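Side-chain contacts in cell death abnormality protein 2 (Caenorhabditis elegans, PDB 3QWX), which acts as a CRK-family SH2-SH3 signalling adaptor required for cell migration and the engulfment of cell corpses, forming a ternary complex with ced-5 and ced-12: residues F6-W11 / H98-V103; F38-S43 / Y65-G70; T52-E55 / A61-H64; E144-T149 / G161-V166. All coordinates share one frame; numbering follows the deposited sequence.

Contact 1 (F6-W11 / H98-V103)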
loop_
_atom_site.group_PDB
_atom_site.type_symbol
_atom_site.label_atom_id
_atom_site.label_comp_id
_atom_site.label_asym_id
_atom_site.label_seq_id
_atom_site.Cartn_x
_atom_site.Cartn_y
_atom_site.Cartn_z
ATOM N N PHE A 6 -0.003 -1.190 -12.870
ATOM C CA PHE A 6 -0.770 -0.652 -11.763
ATOM C C PHE A 6 -1.232 0.749 -12.150
ATOM O O PHE A 6 -0.726 1.340 -13.105
ATOM C CB PHE A 6 0.065 -0.626 -10.473
ATOM C CG PHE A 6 1.283 0.260 -10.555
ATOM C CD1 PHE A 6 1.220 1.595 -10.150
ATOM C CD2 PHE A 6 2.481 -0.231 -11.038
ATOM C CE1 PHE A 6 2.338 2.409 -10.223
ATOM C CE2 PHE A 6 3.606 0.587 -11.123
ATOM C CZ PHE A 6 3.530 1.903 -10.719
ATOM N N ASP A 7 -2.212 1.261 -11.419
ATOM C CA ASP A 7 -2.725 2.601 -11.653
ATOM C C ASP A 7 -2.157 3.523 -10.576
ATOM O O ASP A 7 -2.495 3.380 -9.394
ATOM C CB ASP A 7 -4.256 2.583 -11.624
ATOM C CG ASP A 7 -4.870 3.958 -11.868
ATOM O OD1 ASP A 7 -4.114 4.948 -11.984
ATOM O OD2 ASP A 7 -6.119 4.041 -11.936
ATOM N N PRO A 8 -1.265 4.448 -10.979
ATOM C CA PRO A 8 -0.579 5.364 -10.057
ATOM C C PRO A 8 -1.560 6.200 -9.254
ATOM O O PRO A 8 -1.274 6.533 -8.112
ATOM C CB PRO A 8 0.224 6.279 -11.005
ATOM C CG PRO A 8 0.402 5.494 -12.224
ATOM C CD PRO A 8 -0.855 4.682 -12.378
ATOM N N PHE A 9 -2.705 6.540 -9.841
ATOM C CA PHE A 9 -3.696 7.339 -9.121
ATOM C C PHE A 9 -4.345 6.573 -7.960
ATOM O O PHE A 9 -4.852 7.170 -7.007
ATOM C CB PHE A 9 -4.735 7.927 -10.082
ATOM C CG PHE A 9 -4.148 8.939 -11.028
ATOM C CD1 PHE A 9 -3.834 10.215 -10.586
ATOM C CD2 PHE A 9 -3.853 8.597 -12.335
ATOM C CE1 PHE A 9 -3.257 11.144 -11.459
ATOM C CE2 PHE A 9 -3.276 9.522 -13.210
ATOM C CZ PHE A 9 -2.977 10.789 -12.760
ATOM N N GLU A 10 -4.292 5.252 -8.030
ATOM C CA GLU A 10 -4.896 4.410 -6.994
ATOM C C GLU A 10 -3.875 3.879 -5.984
ATOM O O GLU A 10 -4.021 2.770 -5.451
ATOM C CB GLU A 10 -5.662 3.265 -7.646
ATOM C CG GLU A 10 -6.840 3.749 -8.480
ATOM C CD GLU A 10 -7.786 4.644 -7.686
ATOM O OE1 GLU A 10 -8.069 4.323 -6.503
ATOM O OE2 GLU A 10 -8.242 5.672 -8.243
ATOM N N TRP A 11 -2.864 4.690 -5.691
ATOM C CA TRP A 11 -1.761 4.258 -4.834
ATOM C C TRP A 11 -2.155 3.978 -3.380
ATOM O O TRP A 11 -1.454 3.250 -2.670
ATOM C CB TRP A 11 -0.613 5.267 -4.884
ATOM C CG TRP A 11 -0.932 6.611 -4.300
ATOM C CD1 TRP A 11 -1.329 7.726 -4.982
ATOM C CD2 TRP A 11 -0.865 6.988 -2.918
ATOM N NE1 TRP A 11 -1.508 8.773 -4.112
ATOM C CE2 TRP A 11 -1.239 8.344 -2.838
ATOM C CE3 TRP A 11 -0.531 6.310 -1.738
ATOM C CZ2 TRP A 11 -1.291 9.037 -1.619
ATOM C CZ3 TRP A 11 -0.581 7.001 -0.531
ATOM C CH2 TRP A 11 -0.957 8.347 -0.483
ATOM N N HIS A 98 6.410 7.755 -13.189
ATOM C CA HIS A 98 7.748 8.017 -13.709
ATOM C C HIS A 98 8.637 6.780 -13.557
ATOM O O HIS A 98 9.438 6.459 -14.434
ATOM C CB HIS A 98 8.364 9.224 -12.986
ATOM C CG HIS A 98 9.770 9.531 -13.403
ATOM N ND1 HIS A 98 10.068 10.326 -14.486
ATOM C CD2 HIS A 98 10.959 9.150 -12.878
ATOM C CE1 HIS A 98 11.379 10.425 -14.613
ATOM N NE2 HIS A 98 11.942 9.724 -13.648
ATOM N N PHE A 99 8.494 6.074 -12.441
ATOM C CA PHE A 99 9.405 4.965 -12.163
ATOM C C PHE A 99 8.900 3.612 -12.683
ATOM O O PHE A 99 9.454 2.568 -12.365
ATOM C CB PHE A 99 9.794 4.931 -10.679
ATOM C CG PHE A 99 10.739 6.048 -10.282
ATOM C CD1 PHE A 99 12.074 6.000 -10.646
ATOM C CD2 PHE A 99 10.287 7.141 -9.554
ATOM C CE1 PHE A 99 12.950 7.011 -10.291
ATOM C CE2 PHE A 99 11.152 8.173 -9.196
ATOM C CZ PHE A 99 12.488 8.104 -9.561
ATOM N N LYS A 100 7.859 3.647 -13.506
ATOM C CA LYS A 100 7.484 2.485 -14.297
ATOM C C LYS A 100 8.515 2.248 -15.396
ATOM O O LYS A 100 8.799 1.107 -15.750
ATOM C CB LYS A 100 6.110 2.677 -14.949
ATOM C CG LYS A 100 4.909 2.473 -14.038
ATOM C CD LYS A 100 3.645 2.460 -14.887
ATOM C CE LYS A 100 2.405 2.160 -14.083
ATOM N NZ LYS A 100 1.210 2.122 -14.970
ATOM N N MET A 101 9.065 3.332 -15.931
ATOM C CA MET A 101 9.907 3.262 -17.131
ATOM C C MET A 101 11.300 3.836 -16.917
ATOM O O MET A 101 12.052 4.030 -17.874
ATOM C CB MET A 101 9.240 3.982 -18.311
ATOM C CG MET A 101 8.004 3.279 -18.876
ATOM S SD MET A 101 8.324 1.603 -19.488
ATOM C CE MET A 101 9.072 1.955 -21.083
ATOM N N ARG A 102 11.623 4.132 -15.665
ATOM C CA ARG A 102 12.937 4.628 -15.274
ATOM C C ARG A 102 13.244 3.889 -13.971
ATOM O O ARG A 102 12.330 3.627 -13.182
ATOM C CB ARG A 102 12.868 6.145 -15.030
ATOM C CG ARG A 102 14.008 6.982 -15.603
ATOM C CD ARG A 102 13.847 7.271 -17.104
ATOM N NE ARG A 102 14.022 6.081 -17.940
ATOM C CZ ARG A 102 14.973 5.925 -18.866
ATOM N NH1 ARG A 102 15.025 4.806 -19.566
ATOM N NH2 ARG A 102 15.866 6.879 -19.099
ATOM N N VAL A 103 14.504 3.529 -13.734
ATOM C CA VAL A 103 14.821 2.803 -12.499
ATOM C C VAL A 103 15.006 3.728 -11.309
ATOM O O VAL A 103 15.363 4.901 -11.459
ATOM C CB VAL A 103 16.096 1.929 -12.612
ATOM C CG1 VAL A 103 15.904 0.845 -13.672
ATOM C CG2 VAL A 103 17.318 2.807 -12.891
#

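Contact 2 (F38-S43 / Y65-G70). With SO4 (sulfate ion), chain B.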
loop_
_atom_site.group_PDB
_atom_site.type_symbol
_atom_site.label_atom_id
_atom_site.label_comp_id
_atom_site.label_asym_id
_atom_site.label_seq_id
_atom_site.Cartn_x
_atom_site.Cartn_y
_atom_site.Cartn_z
ATOM N N PHE A 38 6.520 -3.649 -5.306
ATOM C CA PHE A 38 6.696 -2.501 -4.419
ATOM C C PHE A 38 5.469 -2.247 -3.544
ATOM O O PHE A 38 4.363 -2.730 -3.824
ATOM C CB PHE A 38 6.987 -1.239 -5.249
ATOM C CG PHE A 38 5.803 -0.755 -6.031
ATOM C CD1 PHE A 38 5.494 -1.309 -7.264
ATOM C CD2 PHE A 38 4.976 0.224 -5.518
ATOM C CE1 PHE A 38 4.393 -0.882 -7.984
ATOM C CE2 PHE A 38 3.859 0.659 -6.233
ATOM C CZ PHE A 38 3.569 0.096 -7.466
ATOM N N LEU A 39 5.668 -1.477 -2.483
ATOM C CA LEU A 39 4.549 -0.972 -1.715
ATOM C C LEU A 39 4.889 0.393 -1.158
ATOM O O LEU A 39 6.058 0.795 -1.126
ATOM C CB LEU A 39 4.174 -1.936 -0.590
ATOM C CG LEU A 39 5.249 -2.333 0.429
ATOM C CD1 LEU A 39 5.460 -1.244 1.482
ATOM C CD2 LEU A 39 4.829 -3.639 1.097
ATOM N N MET A 40 3.859 1.103 -0.719
ATOM C CA MET A 40 4.053 2.332 0.019
ATOM C C MET A 40 3.612 2.143 1.459
ATOM O O MET A 40 2.808 1.268 1.760
ATOM C CB MET A 40 3.292 3.486 -0.628
ATOM C CG MET A 40 4.051 4.091 -1.815
ATOM S SD MET A 40 3.095 5.420 -2.523
ATOM C CE MET A 40 3.140 6.639 -1.211
ATOM N N ARG A 41 4.170 2.959 2.338
ATOM C CA ARG A 41 3.920 2.853 3.770
ATOM C C ARG A 41 4.315 4.172 4.404
ATOM O O ARG A 41 4.815 5.068 3.723
ATOM C CB ARG A 41 4.754 1.728 4.384
ATOM C CG ARG A 41 6.241 1.917 4.198
ATOM C CD ARG A 41 7.067 0.775 4.764
ATOM N NE ARG A 41 8.476 0.974 4.418
ATOM C CZ ARG A 41 9.287 1.814 5.055
ATOM N NH1 ARG A 41 8.831 2.517 6.076
ATOM N NH2 ARG A 41 10.550 1.959 4.671
ATOM N N ASP A 42 4.121 4.286 5.712
ATOM C CA ASP A 42 4.594 5.469 6.423
ATOM C C ASP A 42 6.101 5.440 6.671
ATOM O O ASP A 42 6.680 4.395 6.968
ATOM C CB ASP A 42 3.818 5.639 7.732
ATOM C CG ASP A 42 2.341 5.832 7.488
ATOM O OD1 ASP A 42 2.004 6.688 6.650
ATOM O OD2 ASP A 42 1.523 5.119 8.097
ATOM N N SER A 43 6.738 6.597 6.538
ATOM C CA SER A 43 8.129 6.743 6.940
ATOM C C SER A 43 8.258 6.891 8.462
ATOM O O SER A 43 7.291 7.210 9.147
ATOM C CB SER A 43 8.741 7.965 6.249
ATOM O OG SER A 43 10.045 8.223 6.715
ATOM N N TYR A 65 12.806 4.198 -0.187
ATOM C CA TYR A 65 12.936 5.582 -0.634
ATOM C C TYR A 65 12.019 6.513 0.123
ATOM O O TYR A 65 10.818 6.279 0.218
ATOM C CB TYR A 65 12.627 5.696 -2.128
ATOM C CG TYR A 65 13.528 4.816 -2.929
ATOM C CD1 TYR A 65 14.760 5.283 -3.378
ATOM C CD2 TYR A 65 13.177 3.506 -3.197
ATOM C CE1 TYR A 65 15.603 4.474 -4.088
ATOM C CE2 TYR A 65 14.006 2.687 -3.901
ATOM C CZ TYR A 65 15.221 3.176 -4.350
ATOM O OH TYR A 65 16.055 2.352 -5.051
ATOM N N LEU A 66 12.595 7.582 0.649
ATOM C CA LEU A 66 11.815 8.581 1.348
ATOM C C LEU A 66 11.146 9.469 0.298
ATOM O O LEU A 66 11.814 10.030 -0.569
ATOM C CB LEU A 66 12.729 9.417 2.238
ATOM C CG LEU A 66 12.142 10.163 3.434
ATOM C CD1 LEU A 66 12.982 11.406 3.736
ATOM C CD2 LEU A 66 10.702 10.536 3.202
ATOM N N ILE A 67 9.827 9.578 0.372
ATOM C CA ILE A 67 9.091 10.471 -0.512
ATOM C C ILE A 67 8.779 11.716 0.313
ATOM O O ILE A 67 7.910 11.702 1.191
ATOM C CB ILE A 67 7.801 9.811 -1.044
ATOM C CG1 ILE A 67 8.135 8.570 -1.885
ATOM C CG2 ILE A 67 6.931 10.826 -1.825
ATOM C CD1 ILE A 67 6.920 7.863 -2.434
ATOM N N GLU A 68 9.521 12.785 0.047
ATOM C CA GLU A 68 9.403 14.001 0.843
ATOM C C GLU A 68 8.404 14.968 0.244
ATOM O O GLU A 68 8.344 15.151 -0.972
ATOM C CB GLU A 68 10.758 14.684 0.970
ATOM C CG GLU A 68 11.856 13.741 1.381
ATOM C CD GLU A 68 13.189 14.429 1.487
ATOM O OE1 GLU A 68 13.322 15.320 2.349
ATOM O OE2 GLU A 68 14.100 14.071 0.715
ATOM N N ARG A 69 7.608 15.578 1.106
ATOM C CA ARG A 69 6.657 16.586 0.669
ATOM C C ARG A 69 7.319 17.956 0.711
ATOM O O ARG A 69 8.005 18.312 1.690
ATOM C CB ARG A 69 5.414 16.577 1.554
ATOM C CG ARG A 69 4.433 17.672 1.184
ATOM C CD ARG A 69 3.051 17.380 1.691
ATOM N NE ARG A 69 3.031 17.223 3.139
ATOM C CZ ARG A 69 1.933 17.361 3.874
ATOM N NH1 ARG A 69 0.782 17.678 3.286
ATOM N NH2 ARG A 69 1.990 17.189 5.190
ATOM N N GLY A 70 7.105 18.724 -0.350
ATOM C CA GLY A 70 7.758 20.007 -0.483
ATOM C C GLY A 70 6.903 21.117 0.091
ATOM O O GLY A 70 5.973 20.873 0.852
HETATM S S SO4 B . 11.860 4.733 7.252
HETATM O O1 SO4 B . 10.527 4.296 7.657
HETATM O O2 SO4 B . 12.779 4.542 8.369
HETATM O O3 SO4 B . 12.351 3.967 6.109
HETATM O O4 SO4 B . 11.798 6.135 6.867
#

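Contact 3 (T52-E55 / A61-H64)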
loop_
_atom_site.group_PDB
_atom_site.type_symbol
_atom_site.label_atom_id
_atom_site.label_comp_id
_atom_site.label_asym_id
_atom_site.label_seq_id
_atom_site.Cartn_x
_atom_site.Cartn_y
_atom_site.Cartn_z
ATOM N N THR A 52 8.959 1.137 -0.728
ATOM C CA THR A 52 9.824 -0.043 -0.565
ATOM C C THR A 52 9.687 -0.977 -1.779
ATOM O O THR A 52 8.573 -1.333 -2.167
ATOM C CB THR A 52 9.499 -0.824 0.760
ATOM O OG1 THR A 52 9.587 0.067 1.877
ATOM C CG2 THR A 52 10.479 -1.978 0.977
ATOM N N VAL A 53 10.825 -1.358 -2.367
ATOM C CA VAL A 53 10.868 -2.067 -3.649
ATOM C C VAL A 53 11.863 -3.240 -3.640
ATOM O O VAL A 53 12.975 -3.118 -3.139
ATOM C CB VAL A 53 11.270 -1.114 -4.818
ATOM C CG1 VAL A 53 10.901 -1.716 -6.168
ATOM C CG2 VAL A 53 10.620 0.242 -4.667
ATOM N N ARG A 54 11.453 -4.372 -4.201
ATOM C CA ARG A 54 12.371 -5.482 -4.470
ATOM C C ARG A 54 13.051 -5.175 -5.803
ATOM O O ARG A 54 12.392 -5.145 -6.848
ATOM C CB ARG A 54 11.587 -6.791 -4.576
ATOM C CG ARG A 54 12.404 -8.013 -4.983
ATOM C CD ARG A 54 13.486 -8.367 -3.978
ATOM N NE ARG A 54 14.041 -9.692 -4.263
ATOM C CZ ARG A 54 13.533 -10.831 -3.786
ATOM N NH1 ARG A 54 12.470 -10.798 -2.991
ATOM N NH2 ARG A 54 14.090 -12.002 -4.091
ATOM N N GLU A 55 14.353 -4.915 -5.761
ATOM C CA GLU A 55 15.068 -4.426 -6.943
ATOM C C GLU A 55 16.133 -5.397 -7.436
ATOM O O GLU A 55 16.671 -5.244 -8.532
ATOM C CB GLU A 55 15.681 -3.046 -6.668
ATOM C CG GLU A 55 14.617 -1.965 -6.473
ATOM C CD GLU A 55 15.164 -0.565 -6.544
ATOM O OE1 GLU A 55 15.781 -0.200 -7.573
ATOM O OE2 GLU A 55 14.967 0.181 -5.572
ATOM N N ALA A 61 18.987 -6.492 -2.063
ATOM C CA ALA A 61 17.727 -6.927 -2.668
ATOM C C ALA A 61 16.576 -5.933 -2.538
ATOM O O ALA A 61 15.882 -5.644 -3.518
ATOM C CB ALA A 61 17.314 -8.298 -2.119
ATOM N N VAL A 62 16.349 -5.444 -1.325
ATOM C CA VAL A 62 15.221 -4.570 -1.069
ATOM C C VAL A 62 15.695 -3.152 -0.748
ATOM O O VAL A 62 16.551 -2.970 0.112
ATOM C CB VAL A 62 14.321 -5.144 0.063
ATOM C CG1 VAL A 62 13.174 -4.208 0.361
ATOM C CG2 VAL A 62 13.774 -6.514 -0.341
ATOM N N CYS A 63 15.142 -2.159 -1.449
ATOM C CA CYS A 63 15.481 -0.747 -1.224
ATOM C C CYS A 63 14.280 0.079 -0.746
ATOM O O CYS A 63 13.138 -0.203 -1.097
ATOM C CB CYS A 63 16.056 -0.100 -2.500
ATOM S SG CYS A 63 17.331 -1.053 -3.359
ATOM N N HIS A 64 14.566 1.105 0.044
ATOM C CA HIS A 64 13.559 2.013 0.572
ATOM C C HIS A 64 13.856 3.450 0.139
ATOM O O HIS A 64 15.013 3.872 0.124
ATOM C CB HIS A 64 13.564 1.953 2.101
ATOM C CG HIS A 64 13.354 0.578 2.654
ATOM N ND1 HIS A 64 14.380 -0.333 2.792
ATOM C CD2 HIS A 64 12.238 -0.037 3.112
ATOM C CE1 HIS A 64 13.904 -1.452 3.312
ATOM N NE2 HIS A 64 12.610 -1.295 3.519
#

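Contact 4 (E144-T149 / G161-V166)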
loop_
_atom_site.group_PDB
_atom_site.type_symbol
_atom_site.label_atom_id
_atom_site.label_comp_id
_atom_site.label_asym_id
_atom_site.label_seq_id
_atom_site.Cartn_x
_atom_site.Cartn_y
_atom_site.Cartn_z
ATOM N N GLU A 144 -11.912 -10.371 0.956
ATOM C CA GLU A 144 -10.799 -11.294 1.081
ATOM C C GLU A 144 -10.115 -10.999 2.395
ATOM O O GLU A 144 -9.695 -9.870 2.652
ATOM C CB GLU A 144 -9.835 -11.126 -0.102
ATOM C CG GLU A 144 -10.390 -11.741 -1.382
ATOM C CD GLU A 144 -9.660 -11.280 -2.647
ATOM O OE1 GLU A 144 -8.708 -10.494 -2.528
ATOM O OE2 GLU A 144 -10.062 -11.699 -3.755
ATOM N N ILE A 145 -10.013 -12.021 3.231
ATOM C CA ILE A 145 -9.366 -11.890 4.524
ATOM C C ILE A 145 -7.862 -12.110 4.398
ATOM O O ILE A 145 -7.422 -13.150 3.917
ATOM C CB ILE A 145 -9.967 -12.887 5.536
ATOM C CG1 ILE A 145 -11.479 -12.662 5.665
ATOM C CG2 ILE A 145 -9.286 -12.774 6.891
ATOM C CD1 ILE A 145 -11.881 -11.272 6.148
ATOM N N LEU A 146 -7.087 -11.130 4.854
ATOM C CA LEU A 146 -5.633 -11.153 4.730
ATOM C C LEU A 146 -4.949 -11.503 6.035
ATOM O O LEU A 146 -3.785 -11.911 6.050
ATOM C CB LEU A 146 -5.115 -9.777 4.294
ATOM C CG LEU A 146 -5.195 -9.318 2.837
ATOM C CD1 LEU A 146 -6.089 -10.180 1.986
ATOM C CD2 LEU A 146 -5.597 -7.867 2.772
ATOM N N SER A 147 -5.650 -11.308 7.141
ATOM C CA SER A 147 -5.045 -11.585 8.428
ATOM C C SER A 147 -6.102 -11.779 9.483
ATOM O O SER A 147 -7.044 -10.990 9.576
ATOM C CB SER A 147 -4.113 -10.450 8.851
ATOM O OG SER A 147 -3.416 -10.823 10.020
ATOM N N LYS A 148 -5.954 -12.839 10.269
ATOM C CA LYS A 148 -6.810 -13.022 11.435
ATOM C C LYS A 148 -6.128 -12.520 12.708
ATOM O O LYS A 148 -5.806 -13.290 13.611
ATOM C CB LYS A 148 -7.270 -14.470 11.541
ATOM C CG LYS A 148 -8.259 -14.815 10.451
ATOM C CD LYS A 148 -8.793 -16.226 10.583
ATOM C CE LYS A 148 -9.888 -16.463 9.552
ATOM N NZ LYS A 148 -10.558 -17.769 9.751
ATOM N N THR A 149 -5.916 -11.205 12.724
ATOM C CA THR A 149 -5.317 -10.443 13.817
ATOM C C THR A 149 -5.654 -10.991 15.203
ATOM O O THR A 149 -4.783 -11.441 15.957
ATOM C CB THR A 149 -5.809 -8.970 13.733
ATOM O OG1 THR A 149 -6.065 -8.625 12.362
ATOM C CG2 THR A 149 -4.788 -8.009 14.318
ATOM N N GLY A 161 -9.565 -3.057 -3.826
ATOM C CA GLY A 161 -8.197 -3.170 -3.346
ATOM C C GLY A 161 -7.976 -2.442 -2.033
ATOM O O GLY A 161 -6.871 -2.445 -1.486
ATOM N N THR A 162 -9.038 -1.824 -1.523
ATOM C CA THR A 162 -8.990 -1.126 -0.243
ATOM C C THR A 162 -8.940 -2.097 0.941
ATOM O O THR A 162 -9.714 -3.054 1.011
ATOM C CB THR A 162 -10.195 -0.192 -0.073
ATOM O OG1 THR A 162 -10.355 0.588 -1.261
ATOM C CG2 THR A 162 -10.004 0.741 1.134
ATOM N N THR A 163 -8.036 -1.829 1.877
ATOM C CA THR A 163 -7.773 -2.734 2.990
ATOM C C THR A 163 -8.130 -2.092 4.334
ATOM O O THR A 163 -8.003 -0.888 4.510
ATOM C CB THR A 163 -6.287 -3.165 3.020
ATOM O OG1 THR A 163 -6.014 -4.049 1.918
ATOM C CG2 THR A 163 -5.975 -3.891 4.305
ATOM N N GLY A 164 -8.563 -2.904 5.293
ATOM C CA GLY A 164 -8.877 -2.394 6.609
ATOM C C GLY A 164 -9.454 -3.494 7.480
ATOM O O GLY A 164 -9.683 -4.597 7.014
ATOM N N LEU A 165 -9.720 -3.170 8.736
ATOM C CA LEU A 165 -10.188 -4.148 9.703
ATOM C C LEU A 165 -11.706 -4.298 9.651
ATOM O O LEU A 165 -12.436 -3.333 9.428
ATOM C CB LEU A 165 -9.774 -3.738 11.120
ATOM C CG LEU A 165 -8.291 -3.736 11.477
ATOM C CD1 LEU A 165 -8.089 -3.180 12.879
ATOM C CD2 LEU A 165 -7.747 -5.131 11.383
ATOM N N VAL A 166 -12.165 -5.521 9.886
ATOM C CA VAL A 166 -13.581 -5.844 9.862
ATOM C C VAL A 166 -13.888 -6.758 11.053
ATOM O O VAL A 166 -13.024 -7.528 11.493
ATOM C CB VAL A 166 -13.981 -6.536 8.529
ATOM C CG1 VAL A 166 -13.653 -5.651 7.333
ATOM C CG2 VAL A 166 -13.286 -7.906 8.395
#

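Contact 1 (F6-W11 / H98-V103)
Phe6 begins the segment and takes most of the contact, because the long side chain of Lys100 runs over one face of its ring. The two side chains slide past each other in opposite directions. Lys100 CG lies 3.6 Å from Phe6 CZ, while Lys100 CE sits 3.6 Å from the ring centroid, a CH-pi contact. Further out, the ammonium is in cation-pi position: Lys100 NZ is 4.6 Å from the same centroid and only 3° off the ring normal. The lysine chain is extended from CG onward (chi4 -178°), which holds NZ above the ring, where it also donates to Phe6 O at 2.8 Å, in the plane of that carbonyl. One residue thus offers the amine both a pi face and a carbonyl oxygen. Next along, Asp7 folds back on its own chain in an Asx turn, with OD1 accepting from Phe9 N at 3.0 Å. Pro8 then brings CD to 4.2 Å from Lys100 NZ, its side chain crossing the lysine at about a right angle, and it also touches Pro93 of helix 92-98. At the end of the segment, Trp11 reaches Ile92 and Leu96 of that helix and meets the Tyr49 ring edge-to-face. The arrangement ties the N-terminal arm of an SH2 domain to the loop that leaves its second helix, at the surface of the fold.

Contact 2 (F38-S43 / Y65-G70)
Ser43 and Leu66 mark the closest backbone approach, 6.9 Å between their CA atoms, since strands 37-42 and 62-69 are not neighbours but flank strand 49-54 in the sheet. Side chains therefore do the touching. Met40 bends at its last torsion (chi3 67°), and its methyl CE comes within 4.2 Å of Ile67 CD1, the two side chains crossing at about a right angle. At the other end, Ser43 OG lies 4.3 Å from Leu66 CD2, a light contact, for the hydroxyl has a stronger partner. Ser43 OG gives a hydrogen bond of 2.7 Å to O4 of a bound sulfate. Arg41 grips the same ion through both terminal nitrogens: NH1 donates to sulfate O1 at 2.9 Å and NH2 to sulfate O3 at 3.1 Å, both nearly straight (174° and 177°). The sulfur lies in the guanidinium plane, beyond its edge. Arg21 NH1 and Ser44 N also donate to the ion, and the two arginines would offset its negative charge. The sulfate probably came from the crystallisation liquor, but it sits where the phosphate of phosphotyrosine is expected, with Arg41 as the arginine of the SH2 signature motif.

Contact 3 (T52-E55 / A61-H64)
Thr52 faces His64 and Arg54 faces Val62 across an antiparallel beta hairpin, strands 49-54 and 62-69, within the central sheet of the SH2 domain. The short segments run at 158° to each other. Backbone bonds come first. Val53 and Cys63 form a hydrogen-bonded pair, each N donating to the other's O at 2.9 Å, and beyond the strand ends Glu55 N donates to Ala61 O at 2.8 Å. The flanking pairs, Thr52 with His64 and Arg54 with Val62, are of the non-hydrogen-bonded kind.

Side-chain packing follows on the face shared by these flanking pairs. Thr52 CG2 reaches diagonally to Val62 CG1 at 3.6 Å and also lies 3.4 Å from His64 CD2, the threonine and histidine side chains standing side by side and pointing the same way. Arg54, bent at chi2 (63°), lays CD 4.1 Å from Val62 CG2, the two side chains crossing at about a right angle.

The polar ends find their main partners beyond the two segments. Thr52 OG1 is hydrogen-bonded to Arg41 NE and so steadies the arginine of the sulfate site. Arg54 NH1 donates to the carbonyls of Leu28 and Glu30, tying the hairpin to the end of helix 21-29. Glu55 OE1 accepts from the backbone N of Thr105, Glu106 and Ala107, while OE2 is bonded to Tyr65 OH. On the Cys63 side of the sheet, that carboxylate also lies against the cysteine, with Glu55 OE2 3.3 Å from Cys63 CB.

Contact 4 (E144-T149 / G161-V166)
This is side-chain packing between two strands that are not hydrogen-bonded partners, 142-147 and 163-167, in the antiparallel sheet of the SH3 domain. Strand 153-157 runs between them, and the nearest CA atoms, those of Leu146 and Thr163, are still 8.9 Å apart. Three separate pairs bridge the gap. Ile145 and Val166 meet on the buried side, where Ile145 CD1 lies 4.3 Å from Val166 CG2. Ile145 gets there by two successive bends (chi1 -58°, chi2 -60°), which turn the terminal methyl toward the valine. Around this pair, Val121 packs against the isoleucine, and Ala156 and Phe137 against the valine.

Leu146 and Thr163 lie on the other face of the sheet. Leu146 CD2 comes to 3.9 Å from Thr163 OG1, a methyl against a hydroxyl, and the side chains cross obliquely; Arg157 also touches the leucine and Glu155 the threonine. The strand is irregular just here, because a classic beta bulge sets both Leu146 and Ser147 opposite the single residue Glu155. Past the bulge the chain turns out of the strand, and at the exposed margin Thr149 OG1 stands 4.0 Å from Leu165 CD2. Those two side chains cross at about a right angle. The Thr149 hydroxyl also has a weak hydrogen bond with Trp153 O, across the short loop between strands 142-147 and 153-157, the n-Src loop of SH3 domains.

Within the sheet, strand 163-167 is outermost, strand 153-157 separates it from strand 142-147, and strand 119-123 pairs with the far side of the latter.

Overall arrangement
Contacts 1, 2 and 3 belong to the SH2 domain and are nested along the chain: contact 3 closes the hairpin, contact 2 encloses it, and contact 1 encloses both. Their centres lie 13 to 15 Å apart. Contacts 2 and 3 share strand 62-69 and one sheet, in which strand 49-54 is the middle member, while contact 1 meets contact 2 where Phe6 packs on Phe38 and Trp11 on Met40. Contact 4 follows in sequence, in the five-stranded SH3 sheet, with its centre 22 to 24 Å from the others and on the opposite side of the chain's centre. The SH2 and SH3 modules of this adaptor thus each have their own sheet, and contact 4 touches none of the other three.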